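Local atomic coordinates of integral membrane indolylacetylinositol arabinosyltransferase EmbC (Mycolicibacterium smegmatis, PDB entry 7BVE), a protein that probably polymerises arabinose into the arabinan of the mycobacterial cell wall, working from within the membrane, and binds the drug ethambutol. Residues R520-L524 against T616-T622; F374-N379 against F576-A580; W365-L370 against L689-W694; W269-A275 against E700-T705. All coordinates share one frame; numbering follows the deposited sequence.

Interaction 1 of 4, residues R520-L524 against T616-T622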
loop_
_atom_site.group_PDB
_atom_site.type_symbol
_atom_site.label_atom_id
_atom_site.label_comp_id
_atom_site.label_asym_id
_atom_site.label_seq_id
_atom_site.Cartn_x
_atom_site.Cartn_y
_atom_site.Cartn_z
ATOM N N ARG A 520 -3.124 8.565 13.958
ATOM C CA ARG A 520 -1.746 8.747 13.529
ATOM C C ARG A 520 -0.953 9.497 14.589
ATOM O O ARG A 520 0.188 9.134 14.900
ATOM C CB ARG A 520 -1.722 9.483 12.191
ATOM C CG ARG A 520 -0.408 9.385 11.492
ATOM C CD ARG A 520 -0.373 10.132 10.187
ATOM N NE ARG A 520 -1.290 9.609 9.189
ATOM C CZ ARG A 520 -1.370 10.081 7.953
ATOM N NH1 ARG A 520 -2.228 9.562 7.098
ATOM N NH2 ARG A 520 -0.559 11.043 7.561
ATOM N N PHE A 521 -1.585 10.498 15.213
ATOM C CA PHE A 521 -0.941 11.249 16.287
ATOM C C PHE A 521 -0.660 10.378 17.498
ATOM O O PHE A 521 0.412 10.479 18.106
ATOM C CB PHE A 521 -1.808 12.432 16.692
ATOM C CG PHE A 521 -1.219 13.257 17.796
ATOM C CD1 PHE A 521 -0.178 14.127 17.544
ATOM C CD2 PHE A 521 -1.709 13.162 19.087
ATOM C CE1 PHE A 521 0.361 14.881 18.554
ATOM C CE2 PHE A 521 -1.169 13.912 20.098
ATOM C CZ PHE A 521 -0.136 14.772 19.832
ATOM N N ALA A 522 -1.615 9.516 17.862
ATOM C CA ALA A 522 -1.447 8.650 19.025
ATOM C C ALA A 522 -0.281 7.684 18.845
ATOM O O ALA A 522 0.574 7.552 19.736
ATOM C CB ALA A 522 -2.741 7.888 19.284
ATOM N N VAL A 523 -0.194 7.048 17.673
ATOM C CA VAL A 523 0.874 6.074 17.455
ATOM C C VAL A 523 2.242 6.754 17.368
ATOM O O VAL A 523 3.224 6.277 17.960
ATOM C CB VAL A 523 0.569 5.229 16.210
ATOM C CG1 VAL A 523 1.661 4.227 15.968
ATOM C CG2 VAL A 523 -0.750 4.532 16.383
ATOM N N LEU A 524 2.327 7.903 16.681
ATOM C CA LEU A 524 3.625 8.559 16.536
ATOM C C LEU A 524 4.110 9.163 17.849
ATOM O O LEU A 524 5.315 9.149 18.132
ATOM C CB LEU A 524 3.560 9.625 15.451
ATOM C CG LEU A 524 3.342 9.118 14.029
ATOM C CD1 LEU A 524 3.197 10.278 13.079
ATOM C CD2 LEU A 524 4.462 8.214 13.605
ATOM N N THR A 616 3.975 16.184 14.985
ATOM C CA THR A 616 2.681 16.856 14.927
ATOM C C THR A 616 2.381 17.352 13.515
ATOM O O THR A 616 1.227 17.331 13.082
ATOM C CB THR A 616 2.661 17.995 15.938
ATOM O OG1 THR A 616 3.043 17.479 17.213
ATOM C CG2 THR A 616 1.277 18.567 16.076
ATOM N N ALA A 617 3.413 17.779 12.777
ATOM C CA ALA A 617 3.248 18.113 11.366
ATOM C C ALA A 617 2.876 16.891 10.543
ATOM O O ALA A 617 2.072 16.980 9.613
ATOM C CB ALA A 617 4.532 18.719 10.818
ATOM N N LEU A 618 3.473 15.743 10.859
ATOM C CA LEU A 618 3.198 14.531 10.098
ATOM C C LEU A 618 1.805 13.982 10.389
ATOM O O LEU A 618 1.230 13.280 9.553
ATOM C CB LEU A 618 4.278 13.493 10.398
ATOM C CG LEU A 618 4.312 12.178 9.636
ATOM C CD1 LEU A 618 4.487 12.437 8.167
ATOM C CD2 LEU A 618 5.444 11.338 10.157
ATOM N N SER A 619 1.236 14.312 11.552
ATOM C CA SER A 619 -0.111 13.852 11.879
ATOM C C SER A 619 -1.195 14.530 11.048
ATOM O O SER A 619 -2.170 13.879 10.675
ATOM C CB SER A 619 -0.389 14.087 13.353
ATOM O OG SER A 619 0.547 13.384 14.139
ATOM N N PHE A 620 -1.056 15.824 10.751
ATOM C CA PHE A 620 -2.086 16.608 10.074
ATOM C C PHE A 620 -2.076 16.469 8.562
ATOM O O PHE A 620 -2.711 17.276 7.879
ATOM C CB PHE A 620 -1.960 18.086 10.425
ATOM C CG PHE A 620 -2.581 18.452 11.721
ATOM C CD1 PHE A 620 -3.946 18.654 11.799
ATOM C CD2 PHE A 620 -1.826 18.614 12.856
ATOM C CE1 PHE A 620 -4.541 18.994 12.978
ATOM C CE2 PHE A 620 -2.418 18.954 14.045
ATOM C CZ PHE A 620 -3.782 19.146 14.101
ATOM N N ALA A 621 -1.401 15.465 8.018
ATOM C CA ALA A 621 -1.302 15.288 6.574
ATOM C C ALA A 621 -2.355 14.328 6.058
ATOM O O ALA A 621 -2.104 13.561 5.132
ATOM C CB ALA A 621 0.091 14.810 6.197
ATOM N N THR A 622 -3.541 14.345 6.659
ATOM C CA THR A 622 -4.620 13.434 6.321
ATOM C C THR A 622 -5.940 14.137 6.601
ATOM O O THR A 622 -5.978 15.349 6.809
ATOM C CB THR A 622 -4.456 12.129 7.100
ATOM O OG1 THR A 622 -5.514 11.230 6.767
ATOM C CG2 THR A 622 -4.440 12.394 8.578
#

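Interaction 2 of 4, residues F374-N379 against F576-A580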
loop_
_atom_site.group_PDB
_atom_site.type_symbol
_atom_site.label_atom_id
_atom_site.label_comp_id
_atom_site.label_asym_id
_atom_site.label_seq_id
_atom_site.Cartn_x
_atom_site.Cartn_y
_atom_site.Cartn_z
ATOM N N PHE A 374 -4.885 8.255 23.477
ATOM C CA PHE A 374 -5.147 6.875 23.082
ATOM C C PHE A 374 -6.577 6.416 23.322
ATOM O O PHE A 374 -7.096 5.626 22.530
ATOM C CB PHE A 374 -4.196 5.925 23.795
ATOM C CG PHE A 374 -2.961 5.643 23.035
ATOM C CD1 PHE A 374 -2.986 4.638 22.075
ATOM C CD2 PHE A 374 -1.801 6.341 23.226
ATOM C CE1 PHE A 374 -1.885 4.341 21.352
ATOM C CE2 PHE A 374 -0.680 6.044 22.507
ATOM C CZ PHE A 374 -0.724 5.039 21.555
ATOM N N TRP A 375 -7.231 6.881 24.386
ATOM C CA TRP A 375 -8.549 6.365 24.728
ATOM C C TRP A 375 -9.627 6.870 23.788
ATOM O O TRP A 375 -10.519 6.106 23.415
ATOM C CB TRP A 375 -8.922 6.750 26.155
ATOM C CG TRP A 375 -10.171 6.077 26.589
ATOM C CD1 TRP A 375 -11.435 6.569 26.530
ATOM C CD2 TRP A 375 -10.275 4.780 27.163
ATOM N NE1 TRP A 375 -12.323 5.653 27.014
ATOM C CE2 TRP A 375 -11.631 4.545 27.413
ATOM C CE3 TRP A 375 -9.348 3.788 27.484
ATOM C CZ2 TRP A 375 -12.082 3.367 27.955
ATOM C CZ3 TRP A 375 -9.798 2.628 28.029
ATOM C CH2 TRP A 375 -11.150 2.429 28.271
ATOM N N LEU A 376 -9.594 8.158 23.422
ATOM C CA LEU A 376 -10.756 8.735 22.748
ATOM C C LEU A 376 -10.943 8.249 21.309
ATOM O O LEU A 376 -12.064 7.827 20.984
ATOM C CB LEU A 376 -10.727 10.265 22.858
ATOM C CG LEU A 376 -10.769 10.891 24.249
ATOM C CD1 LEU A 376 -10.865 12.383 24.116
ATOM C CD2 LEU A 376 -11.885 10.365 25.100
ATOM N N PRO A 377 -9.947 8.244 20.411
ATOM C CA PRO A 377 -10.230 7.735 19.065
ATOM C C PRO A 377 -10.311 6.224 18.934
ATOM O O PRO A 377 -10.710 5.748 17.868
ATOM C CB PRO A 377 -9.057 8.263 18.246
ATOM C CG PRO A 377 -7.994 8.379 19.161
ATOM C CD PRO A 377 -8.590 8.827 20.432
ATOM N N LEU A 378 -9.958 5.446 19.953
ATOM C CA LEU A 378 -9.741 4.019 19.771
ATOM C C LEU A 378 -10.535 3.112 20.695
ATOM O O LEU A 378 -10.631 1.919 20.396
ATOM C CB LEU A 378 -8.250 3.687 19.933
ATOM C CG LEU A 378 -7.302 4.114 18.817
ATOM C CD1 LEU A 378 -5.877 4.008 19.254
ATOM C CD2 LEU A 378 -7.516 3.235 17.624
ATOM N N ASN A 379 -11.110 3.610 21.789
ATOM C CA ASN A 379 -11.738 2.726 22.765
ATOM C C ASN A 379 -13.151 3.160 23.128
ATOM O O ASN A 379 -13.573 2.969 24.261
ATOM C CB ASN A 379 -10.903 2.628 24.042
ATOM C CG ASN A 379 -9.590 1.930 23.832
ATOM O OD1 ASN A 379 -9.491 1.028 23.025
ATOM N ND2 ASN A 379 -8.585 2.313 24.589
ATOM N N PHE A 576 -4.342 -0.857 18.033
ATOM C CA PHE A 576 -3.428 -0.075 18.852
ATOM C C PHE A 576 -4.061 0.407 20.144
ATOM O O PHE A 576 -3.369 1.028 20.951
ATOM C CB PHE A 576 -2.900 1.138 18.089
ATOM C CG PHE A 576 -1.904 0.812 17.020
ATOM C CD1 PHE A 576 -0.614 0.442 17.352
ATOM C CD2 PHE A 576 -2.225 0.952 15.683
ATOM C CE1 PHE A 576 0.310 0.166 16.375
ATOM C CE2 PHE A 576 -1.300 0.684 14.703
ATOM C CZ PHE A 576 -0.034 0.296 15.051
ATOM N N GLY A 577 -5.344 0.137 20.365
ATOM C CA GLY A 577 -6.022 0.561 21.572
ATOM C C GLY A 577 -5.616 -0.180 22.825
ATOM O O GLY A 577 -6.040 0.217 23.913
ATOM N N VAL A 578 -4.815 -1.244 22.704
ATOM C CA VAL A 578 -4.284 -1.955 23.865
ATOM C C VAL A 578 -3.179 -1.194 24.571
ATOM O O VAL A 578 -2.788 -1.582 25.676
ATOM C CB VAL A 578 -3.720 -3.333 23.471
ATOM C CG1 VAL A 578 -4.800 -4.204 22.925
ATOM C CG2 VAL A 578 -2.636 -3.180 22.439
ATOM N N PHE A 579 -2.651 -0.135 23.965
ATOM C CA PHE A 579 -1.566 0.642 24.537
ATOM C C PHE A 579 -2.058 1.828 25.340
ATOM O O PHE A 579 -1.262 2.708 25.659
ATOM C CB PHE A 579 -0.632 1.136 23.439
ATOM C CG PHE A 579 0.114 0.047 22.742
ATOM C CD1 PHE A 579 1.234 -0.520 23.316
ATOM C CD2 PHE A 579 -0.293 -0.400 21.501
ATOM C CE1 PHE A 579 1.922 -1.521 22.672
ATOM C CE2 PHE A 579 0.392 -1.403 20.855
ATOM C CZ PHE A 579 1.497 -1.960 21.441
ATOM N N ALA A 580 -3.347 1.886 25.666
ATOM C CA ALA A 580 -3.873 3.051 26.361
ATOM C C ALA A 580 -3.511 3.069 27.837
ATOM O O ALA A 580 -3.579 4.130 28.460
ATOM C CB ALA A 580 -5.385 3.119 26.197
#

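Interaction 3 of 4, residues W365-L370 against L689-W694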
loop_
_atom_site.group_PDB
_atom_site.type_symbol
_atom_site.label_atom_id
_atom_site.label_comp_id
_atom_site.label_asym_id
_atom_site.label_seq_id
_atom_site.Cartn_x
_atom_site.Cartn_y
_atom_site.Cartn_z
ATOM N N TRP A 365 0.275 15.843 33.940
ATOM C CA TRP A 365 -0.478 16.407 32.823
ATOM C C TRP A 365 -0.182 15.688 31.509
ATOM O O TRP A 365 -1.103 15.436 30.725
ATOM C CB TRP A 365 -0.221 17.907 32.722
ATOM C CG TRP A 365 -0.986 18.668 33.762
ATOM C CD1 TRP A 365 -0.578 18.960 35.018
ATOM C CD2 TRP A 365 -2.289 19.240 33.626
ATOM N NE1 TRP A 365 -1.543 19.655 35.687
ATOM C CE2 TRP A 365 -2.605 19.846 34.849
ATOM C CE3 TRP A 365 -3.222 19.294 32.588
ATOM C CZ2 TRP A 365 -3.808 20.496 35.065
ATOM C CZ3 TRP A 365 -4.416 19.933 32.807
ATOM C CH2 TRP A 365 -4.696 20.534 34.030
ATOM N N THR A 366 1.062 15.274 31.267
ATOM C CA THR A 366 1.289 14.556 30.020
ATOM C C THR A 366 0.870 13.090 30.101
ATOM O O THR A 366 0.556 12.492 29.064
ATOM C CB THR A 366 2.741 14.668 29.569
ATOM O OG1 THR A 366 2.877 14.071 28.279
ATOM C CG2 THR A 366 3.616 13.950 30.468
ATOM N N ALA A 367 0.793 12.509 31.302
ATOM C CA ALA A 367 0.241 11.170 31.425
ATOM C C ALA A 367 -1.256 11.175 31.150
ATOM O O ALA A 367 -1.760 10.306 30.427
ATOM C CB ALA A 367 0.528 10.617 32.815
ATOM N N ALA A 368 -1.970 12.173 31.685
ATOM C CA ALA A 368 -3.375 12.361 31.359
ATOM C C ALA A 368 -3.590 12.627 29.880
ATOM O O ALA A 368 -4.555 12.129 29.286
ATOM C CB ALA A 368 -3.945 13.504 32.196
ATOM N N GLY A 369 -2.674 13.359 29.254
ATOM C CA GLY A 369 -2.812 13.663 27.830
ATOM C C GLY A 369 -2.611 12.467 26.918
ATOM O O GLY A 369 -3.379 12.274 25.980
ATOM N N LEU A 370 -1.569 11.663 27.157
ATOM C CA LEU A 370 -1.386 10.467 26.332
ATOM C C LEU A 370 -2.447 9.410 26.612
ATOM O O LEU A 370 -2.835 8.668 25.698
ATOM C CB LEU A 370 0.008 9.881 26.513
ATOM C CG LEU A 370 1.131 10.362 25.608
ATOM C CD1 LEU A 370 2.431 9.818 26.088
ATOM C CD2 LEU A 370 0.861 9.802 24.236
ATOM N N LEU A 689 5.295 17.649 25.317
ATOM C CA LEU A 689 4.333 16.573 25.122
ATOM C C LEU A 689 2.986 16.899 25.747
ATOM O O LEU A 689 1.946 16.518 25.201
ATOM C CB LEU A 689 4.876 15.273 25.695
ATOM C CG LEU A 689 5.985 14.553 24.949
ATOM C CD1 LEU A 689 6.521 13.449 25.814
ATOM C CD2 LEU A 689 5.427 13.976 23.677
ATOM N N ALA A 690 2.980 17.614 26.875
ATOM C CA ALA A 690 1.720 18.007 27.498
ATOM C C ALA A 690 0.949 18.976 26.617
ATOM O O ALA A 690 -0.260 18.814 26.409
ATOM C CB ALA A 690 1.983 18.618 28.869
ATOM N N VAL A 691 1.649 19.947 26.030
ATOM C CA VAL A 691 1.007 20.927 25.160
ATOM C C VAL A 691 0.500 20.264 23.886
ATOM O O VAL A 691 -0.639 20.494 23.467
ATOM C CB VAL A 691 1.971 22.087 24.849
ATOM C CG1 VAL A 691 1.330 23.075 23.899
ATOM C CG2 VAL A 691 2.381 22.783 26.117
ATOM N N ALA A 692 1.312 19.390 23.283
ATOM C CA ALA A 692 0.918 18.763 22.021
ATOM C C ALA A 692 -0.254 17.804 22.206
ATOM O O ALA A 692 -1.220 17.824 21.426
ATOM C CB ALA A 692 2.109 18.040 21.408
ATOM N N THR A 693 -0.207 16.982 23.259
ATOM C CA THR A 693 -1.266 16.013 23.496
ATOM C C THR A 693 -2.569 16.684 23.911
ATOM O O THR A 693 -3.639 16.294 23.434
ATOM C CB THR A 693 -0.812 14.995 24.535
ATOM O OG1 THR A 693 -0.278 15.670 25.671
ATOM C CG2 THR A 693 0.226 14.067 23.953
ATOM N N TRP A 694 -2.514 17.716 24.761
ATOM C CA TRP A 694 -3.763 18.383 25.107
ATOM C C TRP A 694 -4.311 19.223 23.962
ATOM O O TRP A 694 -5.535 19.366 23.848
ATOM C CB TRP A 694 -3.592 19.222 26.367
ATOM C CG TRP A 694 -3.648 18.395 27.588
ATOM C CD1 TRP A 694 -2.604 17.895 28.287
ATOM C CD2 TRP A 694 -4.827 17.947 28.255
ATOM N NE1 TRP A 694 -3.052 17.161 29.350
ATOM C CE2 TRP A 694 -4.417 17.179 29.351
ATOM C CE3 TRP A 694 -6.199 18.122 28.029
ATOM C CZ2 TRP A 694 -5.322 16.595 30.232
ATOM C CZ3 TRP A 694 -7.090 17.539 28.891
ATOM C CH2 TRP A 694 -6.654 16.780 29.976
#

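Interaction 4 of 4, residues W269-A275 against E700-T705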
loop_
_atom_site.group_PDB
_atom_site.type_symbol
_atom_site.label_atom_id
_atom_site.label_comp_id
_atom_site.label_asym_id
_atom_site.label_seq_id
_atom_site.Cartn_x
_atom_site.Cartn_y
_atom_site.Cartn_z
ATOM N N TRP A 269 -18.174 13.518 28.507
ATOM C CA TRP A 269 -18.666 14.253 27.350
ATOM C C TRP A 269 -18.352 13.529 26.046
ATOM O O TRP A 269 -19.142 13.581 25.100
ATOM C CB TRP A 269 -18.091 15.666 27.378
ATOM C CG TRP A 269 -18.582 16.604 26.318
ATOM C CD1 TRP A 269 -17.834 17.196 25.354
ATOM C CD2 TRP A 269 -19.932 17.032 26.098
ATOM N NE1 TRP A 269 -18.622 17.990 24.569
ATOM C CE2 TRP A 269 -19.913 17.917 25.014
ATOM C CE3 TRP A 269 -21.151 16.769 26.729
ATOM C CZ2 TRP A 269 -21.065 18.508 24.520
ATOM C CZ3 TRP A 269 -22.286 17.369 26.249
ATOM C CH2 TRP A 269 -22.238 18.228 25.157
ATOM N N TRP A 270 -17.238 12.807 25.985
ATOM C CA TRP A 270 -16.988 11.977 24.817
ATOM C C TRP A 270 -17.886 10.750 24.795
ATOM O O TRP A 270 -18.143 10.195 23.727
ATOM C CB TRP A 270 -15.530 11.558 24.797
ATOM C CG TRP A 270 -15.127 10.776 23.626
ATOM C CD1 TRP A 270 -14.987 9.435 23.558
ATOM C CD2 TRP A 270 -14.759 11.284 22.351
ATOM N NE1 TRP A 270 -14.568 9.066 22.313
ATOM C CE2 TRP A 270 -14.422 10.189 21.550
ATOM C CE3 TRP A 270 -14.689 12.564 21.805
ATOM C CZ2 TRP A 270 -14.020 10.330 20.239
ATOM C CZ3 TRP A 270 -14.294 12.701 20.508
ATOM C CH2 TRP A 270 -13.955 11.593 19.738
ATOM N N HIS A 271 -18.351 10.295 25.959
ATOM C CA HIS A 271 -19.331 9.220 25.982
ATOM C C HIS A 271 -20.642 9.658 25.357
ATOM O O HIS A 271 -21.325 8.852 24.724
ATOM C CB HIS A 271 -19.550 8.753 27.417
ATOM C CG HIS A 271 -20.475 7.585 27.550
ATOM N ND1 HIS A 271 -20.107 6.304 27.212
ATOM C CD2 HIS A 271 -21.742 7.502 28.013
ATOM C CE1 HIS A 271 -21.113 5.485 27.448
ATOM N NE2 HIS A 271 -22.117 6.186 27.934
ATOM N N PHE A 272 -21.003 10.930 25.499
ATOM C CA PHE A 272 -22.226 11.379 24.827
ATOM C C PHE A 272 -22.017 11.820 23.374
ATOM O O PHE A 272 -22.597 11.221 22.466
ATOM C CB PHE A 272 -22.905 12.471 25.644
ATOM C CG PHE A 272 -23.575 11.947 26.860
ATOM C CD1 PHE A 272 -24.812 11.353 26.766
ATOM C CD2 PHE A 272 -22.964 12.012 28.091
ATOM C CE1 PHE A 272 -25.433 10.849 27.871
ATOM C CE2 PHE A 272 -23.584 11.510 29.202
ATOM C CZ PHE A 272 -24.820 10.926 29.089
ATOM N N VAL A 273 -21.223 12.859 23.120
ATOM C CA VAL A 273 -20.975 13.313 21.743
ATOM C C VAL A 273 -19.646 12.709 21.285
ATOM O O VAL A 273 -18.586 13.329 21.312
ATOM C CB VAL A 273 -21.022 14.842 21.623
ATOM C CG1 VAL A 273 -22.407 15.339 21.819
ATOM C CG2 VAL A 273 -20.276 15.503 22.687
ATOM N N GLY A 274 -19.690 11.490 20.786
ATOM C CA GLY A 274 -18.447 10.791 20.544
ATOM C C GLY A 274 -18.569 9.814 19.407
ATOM O O GLY A 274 -19.633 9.241 19.169
ATOM N N ALA A 275 -17.466 9.617 18.709
ATOM C CA ALA A 275 -17.436 8.670 17.617
ATOM C C ALA A 275 -17.286 7.260 18.153
ATOM O O ALA A 275 -16.603 7.027 19.151
ATOM C CB ALA A 275 -16.291 8.983 16.673
ATOM N N GLU A 700 -9.949 17.130 18.825
ATOM C CA GLU A 700 -10.894 16.037 18.573
ATOM C C GLU A 700 -12.253 16.299 19.214
ATOM O O GLU A 700 -13.304 16.121 18.576
ATOM C CB GLU A 700 -10.317 14.737 19.115
ATOM C CG GLU A 700 -9.012 14.330 18.499
ATOM C CD GLU A 700 -8.313 13.275 19.318
ATOM O OE1 GLU A 700 -8.900 12.833 20.327
ATOM O OE2 GLU A 700 -7.148 12.947 19.006
ATOM N N VAL A 701 -12.247 16.735 20.478
ATOM C CA VAL A 701 -13.499 16.939 21.208
ATOM C C VAL A 701 -14.301 18.090 20.603
ATOM O O VAL A 701 -15.518 17.979 20.392
ATOM C CB VAL A 701 -13.203 17.159 22.702
ATOM C CG1 VAL A 701 -14.446 17.512 23.460
ATOM C CG2 VAL A 701 -12.604 15.905 23.290
ATOM N N VAL A 702 -13.625 19.187 20.250
ATOM C CA VAL A 702 -14.306 20.317 19.628
ATOM C C VAL A 702 -14.784 19.976 18.215
ATOM O O VAL A 702 -15.841 20.454 17.788
ATOM C CB VAL A 702 -13.373 21.545 19.684
ATOM C CG1 VAL A 702 -13.873 22.698 18.860
ATOM C CG2 VAL A 702 -13.260 22.019 21.106
ATOM N N SER A 703 -14.083 19.093 17.497
ATOM C CA SER A 703 -14.528 18.740 16.152
ATOM C C SER A 703 -15.811 17.920 16.175
ATOM O O SER A 703 -16.725 18.170 15.381
ATOM C CB SER A 703 -13.428 17.996 15.406
ATOM O OG SER A 703 -13.234 16.710 15.943
ATOM N N LEU A 704 -15.938 16.975 17.109
ATOM C CA LEU A 704 -17.226 16.271 17.159
ATOM C C LEU A 704 -18.347 17.073 17.821
ATOM O O LEU A 704 -19.520 16.872 17.479
ATOM C CB LEU A 704 -17.080 14.905 17.812
ATOM C CG LEU A 704 -16.623 13.891 16.767
ATOM C CD1 LEU A 704 -16.294 12.624 17.393
ATOM C CD2 LEU A 704 -17.742 13.623 15.809
ATOM N N THR A 705 -18.032 18.025 18.704
ATOM C CA THR A 705 -19.086 18.904 19.209
ATOM C C THR A 705 -19.599 19.842 18.117
ATOM O O THR A 705 -20.807 20.093 18.018
ATOM C CB THR A 705 -18.569 19.687 20.409
ATOM O OG1 THR A 705 -18.034 18.772 21.365
ATOM C CG2 THR A 705 -19.684 20.443 21.069
#

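Interaction 1 of 4, residues R520-L524 against T616-T622
Arg520 and Phe521 of helix 517-539 meet the last turn of helix 602-619 at Ser619, where two predicted transmembrane helices of a GT-C-type glycosyltransferase fold come together. The CA atoms of Phe521 and Ser619 are 5.2 Å apart. Arg520 has CG anti to its backbone N (chi1 -164°), and a bend at chi3 brings the guanidinium round to the chain leaving the helix end. There NH2 makes a weak hydrogen bond to Leu618 O (3.5 Å), which sits at the edge of the group, while the methyl CG2 of Thr622 covers one face. Gly515 O takes bonds from both Thr622 OG1 and, weakly, Arg520 NH1; NE turns weakly to Leu508 O. Three backbone carbonyls, all weakly bonded, thus lie round this buried group, which would be expected to suit its positive charge. Phe521 instead offers its ring edge to two hydroxyls, Ser619 OG at 3.6 Å from CD1 and Thr616 OG1 at 4.0 Å from CE1. Both hydroxyls are held by their own helix, at Val615 O and Val612 O respectively. Leu618, which also packs on Phe499 of the second subunit, crosses Leu524 at about a right angle, CD2 lying 3.8 Å from Leu524 CD1.

Interaction 2 of 4, residues F374-N379 against F576-A580
The C-terminal part of helix 361-378, kinked at Pro377, lies against residues 576-580 with two close backbone approaches, CA to CA 5.2 Å for Phe374 and Ala580 and 5.4 Å for Leu378 and Gly577. Phe374 makes the broadest apolar contact. Its CB rests 3.9 Å from Ala580 CB, and the ring runs alongside the Phe579 side chain, CE1 reaching Phe579 CB at 4.0 Å. The carbonyl oxygen of Phe579 sits over one ring face, 4.2 Å above the plane, and Phe576 O approaches the same ring obliquely. Ala580 CB also touches the edge of the Trp375 indole, one face of which is covered by Asn379 CB from within its own segment. Both segments belong to the membrane part of the GT-C-type fold and lie close in sequence to the drug site: of the residues lining the ethambutol pocket, Arg383 follows Asn379 by four positions and Trp572 precedes Phe576 by four. Leu378 CD1 settles on the backbone beside Gly577, 4.1 Å from its N. Asn379 has CG beside its backbone N (chi1 -67°), which directs the amide at the same turn, and ND2 gives a weak hydrogen bond to Gly577 O, 3.4 Å long with an N-H...O angle of 160°. The bare CA of Gly577 accommodates this amide, lying 3.8 Å from Asn379 OD1. The Phe576 and Phe579 rings lead away, onto Met565, and Phe579 stacks with Phe562.

Interaction 3 of 4, residues W365-L370 against L689-W694
Trp694 reaches from helix 688-710 across to Trp365 and Gly369 of helix 361-378, and its indole is packed on both faces. Gly369 CA lies over one face in a CH-pi contact, 4.2 Å from the centroid of the five-membered ring; Trp365 CE3 covers the opposite face, offset toward the rim. The two indoles are oblique to each other, with planes at 58°. CG of Trp694 stands beside its own backbone N (chi1 -80°), and from there the ring turns its N-H to the neighbouring helix.

The tight part runs along small residues. The short helical segments point much the same way, crossing at 31° with axes 8.4 Å apart, and the CA atoms of Thr366 and Ala690 close to 4.3 Å. Thr366 OG1 lies 3.5 Å from Leu689 CB, and the side chain of Thr693 leans on the backbone of Gly369. On this inner flank, helices 517-539 and 582-592 cover Thr693, Leu370 and Leu689. Only the outer rim is looser: Trp365 CB and Ala690 CB come no nearer than 4.5 Å, and both residues are partly exposed. Trp694, though partly exposed too, is held firmly there, and Leu262 of helix 258-272 lies beside the two indoles.

Across the interface NE1 of Trp694 donates to Trp365 O at 2.9 Å, coming from above the carbonyl plane. That oxygen also accepts the helical bond of Gly369 N from the opposite face, so one carbonyl serves both its helix and its neighbour, and the indole N-H ties the two helices by a polar bond within a largely apolar interface.

Interaction 4 of 4, residues W269-A275 against E700-T705
Two neighbouring indoles carry this contact, Trp269 meeting Val701 and Thr705 with its edge and Trp270 meeting Val701 and Leu704. One face of Trp269 is covered by Val273 CG2 from the same segment, while its edge receives Val701 CG1, 3.9 Å from CD1, and Thr705 OG1. One face of Trp270 is backed by Gly274 CA, over its centre, and by Ala275 N nearer the rim; Glu700 O lies at its edge.

Both tryptophans have CG anti to the backbone N (chi1 -175° and -177°), yet successive positions on the helix send the rings to different sides of Val701. The valine divides its methyls between them: CG1 goes to Trp269, and CG2 comes obliquely within 4.2 Å of Trp270 CE3. Leu704 starts toward the other segment and meets Trp270 at a slant; its CD1 touches Trp270 CH2 (3.5 Å) and, at about a right angle to that, Ala275, at its N and 3.7 Å from its CB.

Polar contact is slight. Trp269 NE1 makes a weak hydrogen bond to Thr705 OG1 (3.4 Å), and that hydroxyl donates in turn to Val701 O at 2.8 Å, one turn back in its own helix. Val701 O also takes the bond of Thr705 N, the two donors arriving from opposite faces of the carbonyl. Leu376 and Pro377 of helix 361-378 close over the Glu700 side.

Helix 258-272 ends at Phe272, and from Val273 the chain turns off: this is the end of one predicted transmembrane helix packed against another. The chain then leads, in this GT-C-type fold, to Asp279, Tyr282 and Ile283 of the ethambutol pocket.

In the fold
Two helices tie the set together: helix 361-378 serves interactions 2 and 3, and helix 688-710 serves interactions 3 and 4, whose centres are 18 Å apart. Interaction 1 lies against two of the others. Its Phe521 CZ packs 3.6 Å from Ala692 O of interaction 3, and its Ala522 O is 3.4 Å from Phe374 CZ of interaction 2. Interactions 2 and 4 join through Leu376, whose O lies 3.1 Å from Trp270 NE1. Interactions 1 and 4 do not touch, their nearest atoms being about 5 Å apart. The bound ethambutol is not in contact with interaction 2, lying about 12 Å from the Leu378 side chain, but interactions 2 and 4 are both close to pocket residues along the chain.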